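Local coordinates for protein putative Nitroreductase (Anabaena variabilis ATCC 29413, PDB 3EO7) that binds flavin mononucleotide and, as a member of the nitroreductase family, probably acts as a flavin-dependent oxidoreductase, at residues G482-D486 with D487-E491. Numbering follows the deposited sequence.
Sequences GGFFD and DQVNE. With FMN (flavin mononucleotide), chain B; PGR (R-1,2-propanediol), chain R.
F485 O takes the amide of V489: the N of V489 lies 3.3 Å from it and almost in line with the carbonyl (C=O...N angle 170°), though its N-H is tilted off the oxygen (136°), while the N of Q488 makes a weaker, more bent bond to the same oxygen. V489 N also leans weakly on D486 O, so one amide is shared between two successive carbonyls. The valine's CG2, placed beside its own backbone N, rests 3.4 Å from F485 O and reaches the ring of F484, 4.4 Å from CD1. Q488, for its part, bends at chi2 (68°), which folds its amide back and brings OE1 to 3.5 Å from CB of F485. A water bridges D486 O (2.8 Å) and N490 OD1 (2.7 Å), linking the D486 carbonyl to the side chain of N490, four residues on, while ND2 of N490 bonds to the carbonyls of E499 and I495. With an alanine here, the water is likely to lose one of its partners, and the carbonyls of E499 and I495 the amide that N490 offers them. Nearby, a propanediol, probably from the crystallisation liquor, donates through O2 to D487 O.

Further out, salt bridges from D486 to R183 and from D487 to K18 fasten the turn to distant parts of the chain. V501 of strand 500-508 touches both F484 and V489, and F420 meets the ring of F485. At the other end, G482 N donates to FMN N5 at 3.1 Å. This is the strand-to-helix connection of a nitroreductase-family domain, leading from strand 477-481, past the flavin at G482, through the inverse gamma turn centred on F485 into helix 486-493.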
loop_
_atom_site.group_PDB
_atom_site.type_symbol
_atom_site.label_atom_id
_atom_site.label_comp_id
_atom_site.label_asym_id
_atom_site.label_seq_id
_atom_site.Cartn_x
_atom_site.Cartn_y
_atom_site.Cartn_z
ATOM N N GLY A 482 8.756 -2.762 -8.523
ATOM C CA GLY A 482 7.431 -3.013 -9.098
ATOM C C GLY A 482 7.404 -3.878 -10.333
ATOM O O GLY A 482 6.420 -4.575 -10.592
ATOM N N GLY A 483 8.483 -3.818 -11.091
ATOM C CA GLY A 483 8.634 -4.531 -12.353
ATOM C C GLY A 483 9.653 -5.649 -12.245
ATOM O O GLY A 483 10.760 -5.471 -11.742
ATOM N N PHE A 484 9.283 -6.817 -12.744
ATOM C CA PHE A 484 10.125 -8.004 -12.644
ATOM C C PHE A 484 9.705 -9.024 -13.695
ATOM O O PHE A 484 8.645 -8.873 -14.327
ATOM C CB PHE A 484 10.005 -8.583 -11.204
ATOM C CG PHE A 484 8.582 -8.680 -10.721
ATOM C CD1 PHE A 484 7.795 -9.764 -11.063
ATOM C CD2 PHE A 484 8.014 -7.632 -9.976
ATOM C CE1 PHE A 484 6.450 -9.825 -10.654
ATOM C CE2 PHE A 484 6.676 -7.700 -9.566
ATOM C CZ PHE A 484 5.904 -8.793 -9.915
ATOM N N PHE A 485 10.545 -10.035 -13.915
ATOM C CA PHE A 485 10.207 -11.083 -14.869
ATOM C C PHE A 485 9.304 -12.090 -14.171
ATOM O O PHE A 485 9.771 -13.102 -13.644
ATOM C CB PHE A 485 11.464 -11.697 -15.454
ATOM C CG PHE A 485 12.207 -10.770 -16.383
ATOM C CD1 PHE A 485 11.565 -10.183 -17.462
ATOM C CD2 PHE A 485 13.568 -10.535 -16.209
ATOM C CE1 PHE A 485 12.255 -9.337 -18.325
ATOM C CE2 PHE A 485 14.266 -9.691 -17.074
ATOM C CZ PHE A 485 13.609 -9.088 -18.111
ATOM N N ASP A 486 7.994 -11.818 -14.252
ATOM C CA ASP A 486 6.984 -12.554 -13.498
ATOM C C ASP A 486 7.142 -14.077 -13.493
ATOM O O ASP A 486 7.244 -14.677 -12.430
ATOM C CB ASP A 486 5.587 -12.224 -14.042
ATOM C CG ASP A 486 5.215 -10.734 -13.875
ATOM O OD1 ASP A 486 5.925 -9.895 -14.491
ATOM O OD2 ASP A 486 4.224 -10.446 -13.147
ATOM N N ASP A 487 7.118 -14.679 -14.667
ATOM C CA ASP A 487 7.106 -16.143 -14.753
ATOM C C ASP A 487 8.422 -16.749 -14.349
ATOM O O ASP A 487 8.444 -17.847 -13.772
ATOM C CB ASP A 487 6.710 -16.616 -16.159
ATOM C CG ASP A 487 5.243 -16.317 -16.506
ATOM O OD1 ASP A 487 4.414 -16.200 -15.588
ATOM O OD2 ASP A 487 4.961 -16.185 -17.701
ATOM N N GLN A 488 9.514 -16.023 -14.571
ATOM C CA GLN A 488 10.845 -16.546 -14.286
ATOM C C GLN A 488 11.170 -16.619 -12.807
ATOM O O GLN A 488 12.045 -17.380 -12.389
ATOM C CB GLN A 488 11.891 -15.724 -15.062
ATOM C CG GLN A 488 11.912 -15.994 -16.587
ATOM C CD GLN A 488 10.673 -15.519 -17.337
ATOM O OE1 GLN A 488 10.093 -14.478 -17.012
ATOM N NE2 GLN A 488 10.239 -16.296 -18.336
ATOM N N VAL A 489 10.485 -15.827 -11.989
ATOM C CA VAL A 489 10.742 -15.846 -10.569
ATOM C C VAL A 489 10.513 -17.240 -9.973
ATOM O O VAL A 489 11.366 -17.767 -9.246
ATOM C CB VAL A 489 9.886 -14.816 -9.790
ATOM C CG1 VAL A 489 10.153 -14.927 -8.259
ATOM C CG2 VAL A 489 10.138 -13.402 -10.281
ATOM N N ASN A 490 9.364 -17.847 -10.254
ATOM C CA ASN A 490 9.048 -19.121 -9.605
ATOM C C ASN A 490 10.053 -20.216 -9.863
ATOM O O ASN A 490 10.456 -20.934 -8.955
ATOM C CB ASN A 490 7.658 -19.594 -10.012
ATOM C CG ASN A 490 6.596 -18.601 -9.651
ATOM O OD1 ASN A 490 6.583 -17.497 -10.193
ATOM N ND2 ASN A 490 5.680 -18.989 -8.756
ATOM N N GLU A 491 10.431 -20.263 -11.136
ATOM C CA GLU A 491 11.380 -21.196 -11.726
ATOM C C GLU A 491 12.722 -21.192 -10.981
ATOM O O GLU A 491 13.258 -22.226 -10.620
ATOM C CB GLU A 491 11.590 -20.798 -13.205
ATOM C CG GLU A 491 10.321 -20.924 -14.120
ATOM C CD GLU A 491 10.528 -20.453 -15.582
ATOM O OE1 GLU A 491 11.614 -19.943 -15.923
ATOM O OE2 GLU A 491 9.574 -20.566 -16.396
HETATM N N1 FMN B . 12.740 2.044 -6.907
HETATM C C2 FMN B . 13.656 1.469 -7.771
HETATM O O2 FMN B . 14.814 1.869 -7.821
HETATM N N3 FMN B . 13.336 0.458 -8.637
HETATM C C4 FMN B . 12.068 -0.032 -8.736
HETATM O O4 FMN B . 11.881 -1.069 -9.400
HETATM C C4A FMN B . 11.113 0.513 -7.881
HETATM N N5 FMN B . 9.798 0.098 -7.966
HETATM C C5A FMN B . 8.853 0.585 -7.040
HETATM C C6 FMN B . 7.548 0.108 -7.015
HETATM C C7 FMN B . 6.606 0.605 -6.115
HETATM C C7M FMN B . 5.208 -0.028 -6.033
HETATM C C8 FMN B . 6.968 1.597 -5.213
HETATM C C8M FMN B . 6.053 2.037 -4.088
HETATM C C9 FMN B . 8.284 2.094 -5.210
HETATM C C9A FMN B . 9.225 1.585 -6.123
HETATM N N10 FMN B . 10.524 2.077 -6.134
HETATM C C10 FMN B . 11.457 1.544 -6.982
HETATM C "C1'" FMN B . 10.910 3.314 -5.348
HETATM C "C2'" FMN B . 10.424 4.604 -5.978
HETATM O "O2'" FMN B . 11.301 4.974 -7.065
HETATM C "C3'" FMN B . 10.365 5.692 -4.909
HETATM O "O3'" FMN B . 9.346 5.384 -3.953
HETATM C "C4'" FMN B . 10.177 7.114 -5.472
HETATM O "O4'" FMN B . 11.299 7.487 -6.321
HETATM C "C5'" FMN B . 10.024 8.110 -4.338
HETATM O "O5'" FMN B . 11.132 8.107 -3.478
HETATM P P FMN B . 10.998 7.800 -1.933
HETATM O O1P FMN B . 10.506 6.364 -1.785
HETATM O O2P FMN B . 12.407 7.984 -1.381
HETATM O O3P FMN B . 10.038 8.766 -1.302
HETATM C C1 PGR R . 4.091 -18.187 -12.864
HETATM C C2 PGR R . 4.671 -19.586 -13.108
HETATM C C3 PGR R . 4.150 -20.172 -14.416
HETATM O O1 PGR R . 3.172 -18.223 -11.752
HETATM O O2 PGR R . 6.110 -19.587 -13.193
HETATM O O HOH W 1 5.165 -15.201 -10.584
#